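Malonyl CoA-acyl carrier protein transacylase (Burkholderia pseudomallei, PDB 3G87) probably transfers the malonyl group from malonyl-CoA to holo acyl carrier protein, releasing CoA. Local coordinates at residues V150-A155 / H170-A175; Q123-A128 / N190-F195; D27-L32 / N70-Y75; K19-A24 / A46-D51. All coordinates share one frame; numbering follows the deposited sequence.

Contact 1 (V150-A155 / H170-A175)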
loop_
_atom_site.group_PDB
_atom_site.type_symbol
_atom_site.label_atom_id
_atom_site.label_comp_id
_atom_site.label_asym_id
_atom_site.label_seq_id
_atom_site.Cartn_x
_atom_site.Cartn_y
_atom_site.Cartn_z
ATOM N N VAL A 150 24.639 2.613 4.656
ATOM C CA VAL A 150 24.544 1.366 5.375
ATOM C C VAL A 150 23.174 1.032 5.938
ATOM O O VAL A 150 22.865 -0.093 6.108
ATOM C CB VAL A 150 25.617 1.264 6.480
ATOM C CG1 VAL A 150 26.946 1.353 5.875
ATOM C CG2 VAL A 150 25.433 2.333 7.521
ATOM N N ASP A 151 22.367 2.025 6.201
ATOM C CA ASP A 151 21.082 1.830 6.795
ATOM C C ASP A 151 19.959 2.040 5.820
ATOM O O ASP A 151 18.858 2.182 6.190
ATOM C CB ASP A 151 20.947 2.762 7.974
ATOM C CG ASP A 151 21.806 2.360 9.119
ATOM O OD1 ASP A 151 21.890 1.194 9.365
ATOM O OD2 ASP A 151 22.392 3.203 9.776
ATOM N N THR A 152 20.284 2.021 4.556
ATOM C CA THR A 152 19.349 2.225 3.504
ATOM C C THR A 152 19.130 0.930 2.769
ATOM O O THR A 152 20.064 0.294 2.429
ATOM C CB THR A 152 19.842 3.314 2.554
ATOM O OG1 THR A 152 20.002 4.501 3.274
ATOM C CG2 THR A 152 18.892 3.569 1.456
ATOM N N ALA A 153 17.875 0.567 2.542
ATOM C CA ALA A 153 17.520 -0.661 1.813
ATOM C C ALA A 153 16.307 -0.522 0.875
ATOM O O ALA A 153 15.638 0.515 0.836
ATOM C CB ALA A 153 17.270 -1.797 2.857
ATOM N N ILE A 154 15.981 -1.580 0.136
ATOM C CA ILE A 154 14.803 -1.542 -0.659
ATOM C C ILE A 154 13.546 -1.689 0.233
ATOM O O ILE A 154 13.438 -2.629 1.057
ATOM C CB ILE A 154 14.786 -2.648 -1.705
ATOM C CG1 ILE A 154 16.142 -2.757 -2.403
ATOM C CG2 ILE A 154 13.580 -2.460 -2.656
ATOM C CD1 ILE A 154 16.406 -1.745 -3.448
ATOM N N ALA A 155 12.601 -0.783 0.020
ATOM C CA ALA A 155 11.364 -0.787 0.780
ATOM C C ALA A 155 10.143 -1.251 -0.016
ATOM O O ALA A 155 9.233 -1.854 0.564
ATOM C CB ALA A 155 11.106 0.620 1.345
ATOM N N HIS A 170 19.496 11.714 5.721
ATOM C CA HIS A 170 20.744 12.165 5.089
ATOM C C HIS A 170 21.281 11.187 4.036
ATOM O O HIS A 170 21.802 11.624 2.990
ATOM C CB HIS A 170 21.770 12.532 6.159
ATOM C CG HIS A 170 22.320 11.363 6.916
ATOM N ND1 HIS A 170 23.480 10.711 6.536
ATOM C CD2 HIS A 170 21.905 10.762 8.062
ATOM C CE1 HIS A 170 23.734 9.734 7.395
ATOM N NE2 HIS A 170 22.790 9.739 8.328
ATOM N N GLU A 171 21.058 9.890 4.260
ATOM C CA GLU A 171 21.481 8.832 3.336
ATOM C C GLU A 171 20.614 8.906 2.147
ATOM O O GLU A 171 21.089 8.914 0.988
ATOM C CB GLU A 171 21.400 7.459 3.973
ATOM C CG GLU A 171 22.513 7.230 5.012
ATOM C CD GLU A 171 22.729 5.759 5.444
ATOM O OE1 GLU A 171 22.033 4.826 4.969
ATOM O OE2 GLU A 171 23.625 5.528 6.296
ATOM N N ILE A 172 19.320 9.027 2.390
ATOM C CA ILE A 172 18.430 9.160 1.261
ATOM C C ILE A 172 18.834 10.427 0.468
ATOM O O ILE A 172 18.815 10.417 -0.770
ATOM C CB ILE A 172 16.945 9.169 1.675
ATOM C CG1 ILE A 172 16.484 7.755 2.146
ATOM C CG2 ILE A 172 16.107 9.709 0.553
ATOM C CD1 ILE A 172 16.280 6.647 1.039
ATOM N N ALA A 173 19.194 11.494 1.153
ATOM C CA ALA A 173 19.626 12.734 0.564
ATOM C C ALA A 173 20.888 12.561 -0.288
ATOM O O ALA A 173 20.930 12.932 -1.417
ATOM C CB ALA A 173 19.853 13.725 1.649
ATOM N N ARG A 174 21.903 11.912 0.268
ATOM C CA ARG A 174 23.100 11.579 -0.496
ATOM C C ARG A 174 22.916 10.650 -1.660
ATOM O O ARG A 174 23.679 10.703 -2.541
ATOM C CB ARG A 174 24.222 11.093 0.385
ATOM C CG ARG A 174 24.157 11.676 1.685
ATOM C CD ARG A 174 25.425 12.080 2.275
ATOM N NE ARG A 174 25.165 12.323 3.680
ATOM C CZ ARG A 174 25.826 13.130 4.501
ATOM N NH1 ARG A 174 26.849 13.852 4.115
ATOM N NH2 ARG A 174 25.405 13.191 5.744
ATOM N N ALA A 175 21.893 9.820 -1.647
ATOM C CA ALA A 175 21.592 8.934 -2.743
ATOM C C ALA A 175 21.237 9.642 -4.007
ATOM O O ALA A 175 21.500 9.123 -5.050
ATOM C CB ALA A 175 20.504 7.991 -2.384
#
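The backbones of Thr152 and Glu171 draw to 6.9 Å, CA to CA, where the loop leading into strand 153-159 passes the helix at 169-175. From the helix, Glu171 sends its carboxylate toward this loop; CG lies anti to the carbonyl carbon (chi1 -73°) and the chain is extended beyond it, so the acid ends among the backbone groups of 150-152. Glu171 OE1 takes two donors: the Asp151 N-H on its syn lone pair (N to OE1 3.1 Å, 143° at the hydrogen) and the Thr152 hydroxyl on its anti lone pair (OG1 to OE1 2.7 Å). Donors at differently directed lone pairs should limit rotation of the carboxylate, and they illustrate how one oxygen of a buried acid can be held by a loop. Glu171 OE2 stands 4.4 Å from Asp151 OD2, a pairing of like charges that is probably eased by the salt bridge of Asp151 OD1 to Lys198. On the apolar side, Thr152 CG2 meets Ile172 CD1 at 4.1 Å. Thr152 also touches Leu144 of helix 137-146 and Pro168 of strand 162-168, whereas Ile172 reaches Ala128 and Ala130 of strand 127-133, which places the loop and helix 169-175 among these three elements.

Contact 2 (Q123-A128 / N190-F195); sequences QARDGA and NTSGAF
Ser192 and Arg125 are brought near each other by two torsions: the serine hydroxyl swings opposite its own backbone N (chi1 -157°), and the arginine, whose CB points away from the other segment, folds back at chi2 (-71°). Arg125 NH1 stops 3.9 Å from Ser192 OG. The setting is the smaller subdomain of the acyltransferase, a ferredoxin-like fold with four antiparallel strands and two helices; here the start of strand 127-133 lies beside the loop that leaves the edge strand 185-188. One direct backbone bond joins them, from Gly127 N to Ser192 O at 2.9 Å, with the donor well above the carbonyl plane, 54° out of it. The lack of a side chain on Gly127 permits the close approach: its CA lies 4.1 Å from Gly193 CA and 3.6 Å from Ala194 N. Gly193 itself sits beside the Phe195 ring, and Ala124 CB fills in next to Gly193 CA at 4.1 Å. Within the loop, an ST turn sets the shape, Gly193 N donating to Thr191 OG1 at 2.7 Å. This hydroxyl oxygen lies above one face of the Phe195 ring, offset toward its rim, and Ala194 centres an inverse gamma turn. A water bridges the two segments at their polar margin: it accepts from Asp126 N at 2.8 Å and is hydrogen-bonded to Ser192 OG at 2.6 Å.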
loop_
_atom_site.group_PDB
_atom_site.type_symbol
_atom_site.label_atom_id
_atom_site.label_comp_id
_atom_site.label_asym_id
_atom_site.label_seq_id
_atom_site.Cartn_x
_atom_site.Cartn_y
_atom_site.Cartn_z
ATOM N N GLN A 123 5.064 8.968 13.928
ATOM C CA GLN A 123 5.982 9.260 14.998
ATOM C C GLN A 123 7.419 9.071 14.622
ATOM O O GLN A 123 8.260 9.654 15.220
ATOM C CB GLN A 123 5.653 8.405 16.239
ATOM C CG GLN A 123 4.321 8.709 16.831
ATOM C CD GLN A 123 3.787 7.731 17.816
ATOM O OE1 GLN A 123 4.458 6.882 18.290
ATOM N NE2 GLN A 123 2.580 7.904 18.164
ATOM N N ALA A 124 7.700 8.252 13.620
ATOM C CA ALA A 124 9.028 8.084 13.080
ATOM C C ALA A 124 9.644 9.396 12.645
ATOM O O ALA A 124 9.126 10.048 11.815
ATOM C CB ALA A 124 9.010 7.120 11.905
ATOM N N ARG A 125 10.767 9.765 13.219
ATOM C CA ARG A 125 11.456 10.957 12.808
ATOM C C ARG A 125 12.689 10.581 12.091
ATOM O O ARG A 125 13.151 9.505 12.214
ATOM C CB ARG A 125 11.865 11.800 13.978
ATOM C CG ARG A 125 10.766 12.493 14.619
ATOM C CD ARG A 125 10.234 13.555 13.826
ATOM N NE ARG A 125 9.046 14.028 14.493
ATOM C CZ ARG A 125 7.838 13.992 13.960
ATOM N NH1 ARG A 125 7.683 13.508 12.746
ATOM N NH2 ARG A 125 6.809 14.445 14.644
ATOM N N ASP A 126 13.204 11.492 11.316
ATOM C CA ASP A 126 14.526 11.316 10.790
ATOM C C ASP A 126 14.736 10.290 9.666
ATOM O O ASP A 126 15.801 10.080 9.269
ATOM C CB ASP A 126 15.482 11.129 11.963
ATOM C CG ASP A 126 15.627 12.395 12.813
ATOM O OD1 ASP A 126 15.609 13.493 12.262
ATOM O OD2 ASP A 126 15.750 12.310 14.037
ATOM N N GLY A 127 13.689 9.727 9.118
ATOM C CA GLY A 127 13.829 8.873 7.940
ATOM C C GLY A 127 13.284 9.528 6.689
ATOM O O GLY A 127 12.694 10.637 6.742
ATOM N N ALA A 128 13.474 8.847 5.563
ATOM C CA ALA A 128 13.019 9.289 4.284
ATOM C C ALA A 128 12.920 8.100 3.294
ATOM O O ALA A 128 13.385 6.965 3.588
ATOM C CB ALA A 128 13.966 10.298 3.767
ATOM N N ASN A 190 7.522 12.207 -0.107
ATOM C CA ASN A 190 7.092 12.884 1.100
ATOM C C ASN A 190 6.785 12.116 2.352
ATOM O O ASN A 190 5.740 11.559 2.484
ATOM C CB ASN A 190 5.965 13.789 0.794
ATOM C CG ASN A 190 6.404 15.143 0.707
ATOM O OD1 ASN A 190 6.385 15.865 1.678
ATOM N ND2 ASN A 190 6.833 15.531 -0.469
ATOM N N THR A 191 7.712 12.136 3.284
ATOM C CA THR A 191 7.631 11.390 4.545
ATOM C C THR A 191 8.841 11.681 5.416
ATOM O O THR A 191 9.931 11.972 4.917
ATOM C CB THR A 191 7.459 9.805 4.362
ATOM O OG1 THR A 191 8.029 9.111 5.491
ATOM C CG2 THR A 191 8.106 9.289 3.073
ATOM N N SER A 192 8.641 11.549 6.723
ATOM C CA SER A 192 9.656 11.806 7.738
ATOM C C SER A 192 10.079 10.441 8.326
ATOM O O SER A 192 10.863 10.344 9.324
ATOM C CB SER A 192 9.025 12.698 8.823
ATOM O OG SER A 192 9.986 13.439 9.567
ATOM N N GLY A 193 9.548 9.385 7.676
ATOM C CA GLY A 193 9.856 8.012 8.040
ATOM C C GLY A 193 10.445 7.170 6.915
ATOM O O GLY A 193 10.108 7.295 5.746
ATOM N N ALA A 194 11.339 6.296 7.326
ATOM C CA ALA A 194 11.948 5.309 6.469
ATOM C C ALA A 194 10.986 4.140 6.584
ATOM O O ALA A 194 11.206 3.252 7.418
ATOM C CB ALA A 194 13.281 4.945 7.058
ATOM N N PHE A 195 9.923 4.155 5.776
ATOM C CA PHE A 195 8.854 3.179 5.902
ATOM C C PHE A 195 9.311 1.888 5.284
ATOM O O PHE A 195 10.101 1.895 4.339
ATOM C CB PHE A 195 7.555 3.657 5.236
ATOM C CG PHE A 195 6.913 4.878 5.920
ATOM C CD1 PHE A 195 7.204 5.188 7.275
ATOM C CD2 PHE A 195 6.006 5.704 5.217
ATOM C CE1 PHE A 195 6.628 6.311 7.920
ATOM C CE2 PHE A 195 5.436 6.844 5.860
ATOM C CZ PHE A 195 5.733 7.126 7.205
HETATM O O HOH W 1 12.175 14.035 10.786
#

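Contact 3 (D27-L32 / N70-Y75); sequences DRFADL and NALTYY
Phe29 and Tyr75 form an aromatic pair in which the edge of the tyrosine ring is directed at the face of the phenylalanine, with centroids 6.0 Å apart and planes inclined at 52°. This is an edge-to-face arrangement well short of a perpendicular T. A chi1 of -71° swings the phenylalanine ring to the side opposite its own carbonyl and across to helix 59-81, where CZ rests 3.5 Å from Tyr75 CB. Leucines packing on the rings and on each other supply the rest. Phe29 and Leu72 lie alongside, pointing opposite ways, with CD1 of the ring 3.7 Å from Leu72 CG. Leu32, one turn on, puts CD2 on Tyr75 CE2 at 3.4 Å and on Leu72 CD1 at 4.0 Å. All this belongs to the larger alpha/beta subdomain of the acyltransferase, whose parallel sheet is flanked by helices; Phe29 sits at the break between helices 25-28 and 30-40, at the N-cap position of the second. Phe107 of helix 107-123 touches both Leu32 and Tyr75. Charged interactions lie at the margin: Arg28, whose CG lies 3.9 Å above one face of the Phe29 ring near its rim, forms salt bridges through NH2 with Asp80 and Glu79 of helix 59-81.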
loop_
_atom_site.group_PDB
_atom_site.type_symbol
_atom_site.label_atom_id
_atom_site.label_comp_id
_atom_site.label_asym_id
_atom_site.label_seq_id
_atom_site.Cartn_x
_atom_site.Cartn_y
_atom_site.Cartn_z
ATOM N N ASP A 27 -21.259 11.107 0.342
ATOM C CA ASP A 27 -22.693 11.250 0.572
ATOM C C ASP A 27 -23.463 10.015 0.099
ATOM O O ASP A 27 -24.459 9.667 0.725
ATOM C CB ASP A 27 -23.242 12.459 -0.191
ATOM C CG ASP A 27 -22.808 13.797 0.397
ATOM O OD1 ASP A 27 -22.584 13.932 1.632
ATOM O OD2 ASP A 27 -22.717 14.725 -0.421
ATOM N N ARG A 28 -23.038 9.365 -0.998
ATOM C CA ARG A 28 -23.666 8.115 -1.396
ATOM C C ARG A 28 -23.631 7.126 -0.255
ATOM O O ARG A 28 -24.628 6.439 -0.014
ATOM C CB ARG A 28 -22.984 7.501 -2.627
ATOM C CG ARG A 28 -23.539 6.109 -3.000
ATOM C CD ARG A 28 -22.774 5.517 -4.225
ATOM N NE ARG A 28 -23.297 4.192 -4.548
ATOM C CZ ARG A 28 -23.075 3.536 -5.681
ATOM N NH1 ARG A 28 -22.303 4.077 -6.620
ATOM N NH2 ARG A 28 -23.639 2.338 -5.877
ATOM N N PHE A 29 -22.503 7.078 0.458
ATOM C CA PHE A 29 -22.299 6.144 1.573
ATOM C C PHE A 29 -22.345 6.908 2.883
ATOM O O PHE A 29 -21.486 6.769 3.746
ATOM C CB PHE A 29 -20.992 5.334 1.391
ATOM C CG PHE A 29 -21.085 4.319 0.270
ATOM C CD1 PHE A 29 -20.465 4.536 -0.936
ATOM C CD2 PHE A 29 -21.879 3.171 0.401
ATOM C CE1 PHE A 29 -20.580 3.598 -2.003
ATOM C CE2 PHE A 29 -22.028 2.270 -0.664
ATOM C CZ PHE A 29 -21.378 2.490 -1.861
ATOM N N ALA A 30 -23.396 7.704 3.029
ATOM C CA ALA A 30 -23.501 8.668 4.112
ATOM C C ALA A 30 -23.328 8.012 5.471
ATOM O O ALA A 30 -22.737 8.615 6.343
ATOM C CB ALA A 30 -24.824 9.387 4.037
ATOM N N ASP A 31 -23.847 6.795 5.651
ATOM C CA ASP A 31 -23.674 6.067 6.937
ATOM C C ASP A 31 -22.224 5.573 7.196
ATOM O O ASP A 31 -21.719 5.743 8.295
ATOM C CB ASP A 31 -24.623 4.888 7.065
ATOM C CG ASP A 31 -26.095 5.314 7.249
ATOM O OD1 ASP A 31 -26.436 6.538 7.151
ATOM O OD2 ASP A 31 -26.923 4.387 7.457
ATOM N N LEU A 32 -21.561 4.979 6.201
ATOM C CA LEU A 32 -20.152 4.630 6.323
ATOM C C LEU A 32 -19.373 5.904 6.658
ATOM O O LEU A 32 -18.608 5.919 7.616
ATOM C CB LEU A 32 -19.647 3.975 5.027
ATOM C CG LEU A 32 -19.707 2.444 4.960
ATOM C CD1 LEU A 32 -20.904 1.909 5.668
ATOM C CD2 LEU A 32 -19.657 1.866 3.562
ATOM N N ASN A 70 -10.612 4.124 -0.805
ATOM C CA ASN A 70 -10.522 2.824 -1.436
ATOM C C ASN A 70 -11.786 2.016 -1.128
ATOM O O ASN A 70 -12.362 1.402 -2.015
ATOM C CB ASN A 70 -9.296 2.057 -0.925
ATOM C CG ASN A 70 -8.000 2.619 -1.424
ATOM O OD1 ASN A 70 -7.954 3.577 -2.229
ATOM N ND2 ASN A 70 -6.902 2.029 -0.948
ATOM N N ALA A 71 -12.196 1.961 0.131
ATOM C CA ALA A 71 -13.398 1.205 0.504
ATOM C C ALA A 71 -14.666 1.641 -0.223
ATOM O O ALA A 71 -15.433 0.821 -0.703
ATOM C CB ALA A 71 -13.628 1.328 2.007
ATOM N N LEU A 72 -14.933 2.932 -0.249
ATOM C CA LEU A 72 -16.166 3.418 -0.832
ATOM C C LEU A 72 -16.199 3.108 -2.318
ATOM O O LEU A 72 -17.212 2.603 -2.828
ATOM C CB LEU A 72 -16.287 4.914 -0.559
ATOM C CG LEU A 72 -17.170 5.279 0.664
ATOM C CD1 LEU A 72 -17.008 4.373 1.902
ATOM C CD2 LEU A 72 -16.970 6.727 1.041
ATOM N N THR A 73 -15.078 3.354 -2.994
ATOM C CA THR A 73 -14.908 2.982 -4.392
ATOM C C THR A 73 -15.175 1.497 -4.570
ATOM O O THR A 73 -15.913 1.119 -5.481
ATOM C CB THR A 73 -13.518 3.249 -4.851
ATOM O OG1 THR A 73 -13.209 4.594 -4.547
ATOM C CG2 THR A 73 -13.427 3.077 -6.349
ATOM N N TYR A 74 -14.622 0.673 -3.684
ATOM C CA TYR A 74 -14.884 -0.761 -3.721
ATOM C C TYR A 74 -16.397 -1.103 -3.572
ATOM O O TYR A 74 -16.947 -1.863 -4.367
ATOM C CB TYR A 74 -14.033 -1.432 -2.679
ATOM C CG TYR A 74 -14.500 -2.815 -2.289
ATOM C CD1 TYR A 74 -14.236 -3.943 -3.108
ATOM C CD2 TYR A 74 -15.185 -3.015 -1.070
ATOM C CE1 TYR A 74 -14.715 -5.221 -2.723
ATOM C CE2 TYR A 74 -15.637 -4.264 -0.710
ATOM C CZ TYR A 74 -15.400 -5.339 -1.517
ATOM O OH TYR A 74 -15.855 -6.534 -1.105
ATOM N N TYR A 75 -17.069 -0.542 -2.565
ATOM C CA TYR A 75 -18.529 -0.682 -2.465
ATOM C C TYR A 75 -19.299 -0.142 -3.675
ATOM O O TYR A 75 -20.205 -0.808 -4.142
ATOM C CB TYR A 75 -19.070 -0.050 -1.203
ATOM C CG TYR A 75 -18.512 -0.630 0.091
ATOM C CD1 TYR A 75 -18.517 -2.029 0.353
ATOM C CD2 TYR A 75 -17.969 0.221 1.051
ATOM C CE1 TYR A 75 -18.000 -2.530 1.531
ATOM C CE2 TYR A 75 -17.437 -0.291 2.222
ATOM C CZ TYR A 75 -17.481 -1.640 2.466
ATOM O OH TYR A 75 -16.971 -2.070 3.670
#

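Contact 4 (K19-A24 / A46-D51); sequences KGMGGA and ALCVDD
The flat groups that join Lys19 and Gly20 to the end of helix 44-50 are peptide carbonyls, each approached differently. The Cys48 carbonyl receives Gly20 N within its plane, at 2.7 Å from N to O and nearly straight at the hydrogen (173°). The Asp50 carbonyl takes the ammonium of Lys19 from a position tilted 30° from its plane, NZ to O 2.6 Å. The lysine chain runs extended through chi3 and then bends at chi4 (88°), which turns NZ onto that oxygen, while its CG passes 3.5 Å from Val49 O. Beneath the loop, Met21 CG and Cys48 CB make an apolar contact at 3.9 Å. A methyl of Val49 rests on the Gly23 backbone in van der Waals contact, CG2 to N 3.8 Å. Met21 and Cys48 continue inward to Leu66, and to Ala65 and Val69, of helix 59-81. Asp51 faces elsewhere with its acid, hydrogen-bonding to the backbone N of Glu55 and Leu56. Gly20 and Gly23 have positive phi, which suits glycine and gives the loop its sharp bends. Donors of the 19-24 loop thus bind carbonyls of the last turn of helix 44-50, which ends in a wide pi-type turn where Ala46 O accepts from both Asp50 N and Asp51 N.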
loop_
_atom_site.group_PDB
_atom_site.type_symbol
_atom_site.label_atom_id
_atom_site.label_comp_id
_atom_site.label_asym_id
_atom_site.label_seq_id
_atom_site.Cartn_x
_atom_site.Cartn_y
_atom_site.Cartn_z
ATOM N N LYS A 19 -6.250 15.893 -3.303
ATOM C CA LYS A 19 -7.429 16.636 -2.871
ATOM C C LYS A 19 -8.513 16.413 -3.953
ATOM O O LYS A 19 -8.227 16.584 -5.137
ATOM C CB LYS A 19 -7.030 18.103 -2.796
ATOM C CG LYS A 19 -8.013 19.090 -2.229
ATOM C CD LYS A 19 -7.761 20.445 -2.886
ATOM C CE LYS A 19 -8.423 21.637 -2.179
ATOM N NZ LYS A 19 -7.512 22.208 -1.087
ATOM N N GLY A 20 -9.722 16.029 -3.552
ATOM C CA GLY A 20 -10.845 15.845 -4.472
ATOM C C GLY A 20 -11.217 14.361 -4.521
ATOM O O GLY A 20 -12.303 13.995 -4.993
ATOM N N MET A 21 -10.337 13.504 -3.992
ATOM C CA MET A 21 -10.581 12.066 -3.948
ATOM C C MET A 21 -11.858 11.725 -3.152
ATOM O O MET A 21 -12.199 12.380 -2.138
ATOM C CB MET A 21 -9.372 11.322 -3.368
ATOM C CG MET A 21 -9.158 11.599 -1.900
ATOM S SD MET A 21 -7.546 11.227 -1.123
ATOM C CE MET A 21 -7.377 9.505 -1.403
ATOM N N GLY A 22 -12.520 10.692 -3.563
ATOM C CA GLY A 22 -13.765 10.357 -2.949
ATOM C C GLY A 22 -14.934 11.018 -3.613
ATOM O O GLY A 22 -15.671 10.366 -4.209
ATOM N N GLY A 23 -15.071 12.320 -3.484
ATOM C CA GLY A 23 -16.098 13.058 -4.179
ATOM C C GLY A 23 -17.491 12.793 -3.674
ATOM O O GLY A 23 -17.745 12.927 -2.542
ATOM N N ALA A 24 -18.364 12.363 -4.549
ATOM C CA ALA A 24 -19.743 12.145 -4.211
ATOM C C ALA A 24 -20.002 10.829 -3.530
ATOM O O ALA A 24 -21.012 10.646 -2.950
ATOM C CB ALA A 24 -20.573 12.300 -5.391
ATOM N N ALA A 46 -14.264 16.254 4.424
ATOM C CA ALA A 46 -13.569 17.525 4.375
ATOM C C ALA A 46 -12.088 17.268 4.067
ATOM O O ALA A 46 -11.522 17.905 3.187
ATOM C CB ALA A 46 -13.719 18.253 5.690
ATOM N N LEU A 47 -11.473 16.325 4.770
ATOM C CA LEU A 47 -10.039 16.071 4.611
ATOM C C LEU A 47 -9.762 15.692 3.159
ATOM O O LEU A 47 -8.785 16.175 2.547
ATOM C CB LEU A 47 -9.610 14.944 5.576
ATOM C CG LEU A 47 -8.213 14.292 5.348
ATOM C CD1 LEU A 47 -7.042 15.231 5.709
ATOM C CD2 LEU A 47 -8.049 13.024 6.136
ATOM N N CYS A 48 -10.645 14.838 2.605
ATOM C CA CYS A 48 -10.510 14.319 1.219
ATOM C C CYS A 48 -10.856 15.268 0.034
ATOM O O CYS A 48 -10.071 15.393 -0.981
ATOM C CB CYS A 48 -11.275 12.989 1.076
ATOM S SG CYS A 48 -10.535 11.557 1.985
ATOM N N VAL A 49 -12.020 15.923 0.144
ATOM C CA VAL A 49 -12.555 16.745 -0.957
ATOM C C VAL A 49 -11.960 18.154 -0.901
ATOM O O VAL A 49 -11.454 18.642 -1.914
ATOM C CB VAL A 49 -14.119 16.765 -0.987
ATOM C CG1 VAL A 49 -14.624 17.787 -1.987
ATOM C CG2 VAL A 49 -14.690 15.364 -1.284
ATOM N N ASP A 50 -11.960 18.764 0.282
ATOM C CA ASP A 50 -11.501 20.142 0.456
ATOM C C ASP A 50 -10.036 20.272 0.931
ATOM O O ASP A 50 -9.356 21.225 0.538
ATOM C CB ASP A 50 -12.380 20.900 1.478
ATOM C CG ASP A 50 -13.914 20.699 1.241
ATOM O OD1 ASP A 50 -14.269 20.723 0.007
ATOM O OD2 ASP A 50 -14.729 20.552 2.285
ATOM N N ASP A 51 -9.562 19.340 1.779
ATOM C CA ASP A 51 -8.246 19.413 2.425
ATOM C C ASP A 51 -7.772 20.806 2.893
ATOM O O ASP A 51 -6.692 21.233 2.500
ATOM C CB ASP A 51 -7.140 18.756 1.584
ATOM C CG ASP A 51 -5.898 18.395 2.440
ATOM O OD1 ASP A 51 -5.987 18.483 3.698
ATOM O OD2 ASP A 51 -4.828 18.034 1.859
#

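Overall arrangement
The four contacts divide between the two subdomains. Contacts 1 and 2 share the antiparallel sheet, contact 1 being nested in the loop closed by contact 2, and they touch where Ile172 CG1 meets Ala128 O at 3.5 Å. Contacts 3 and 4 lie in the larger subdomain with centres about 13 Å apart; their segments alternate along the chain, and contact 3 includes part of helix 59-81 while contact 4 packs on it. Contact 1 is buried, the others partly buried. Chemistry follows place: contact 1 rests on a carboxylate oxygen held by a loop, contact 3 on rings and leucines between helices. Backbone carbonyls join a loop to a strand's start in contact 2 and to a helix end in contact 4.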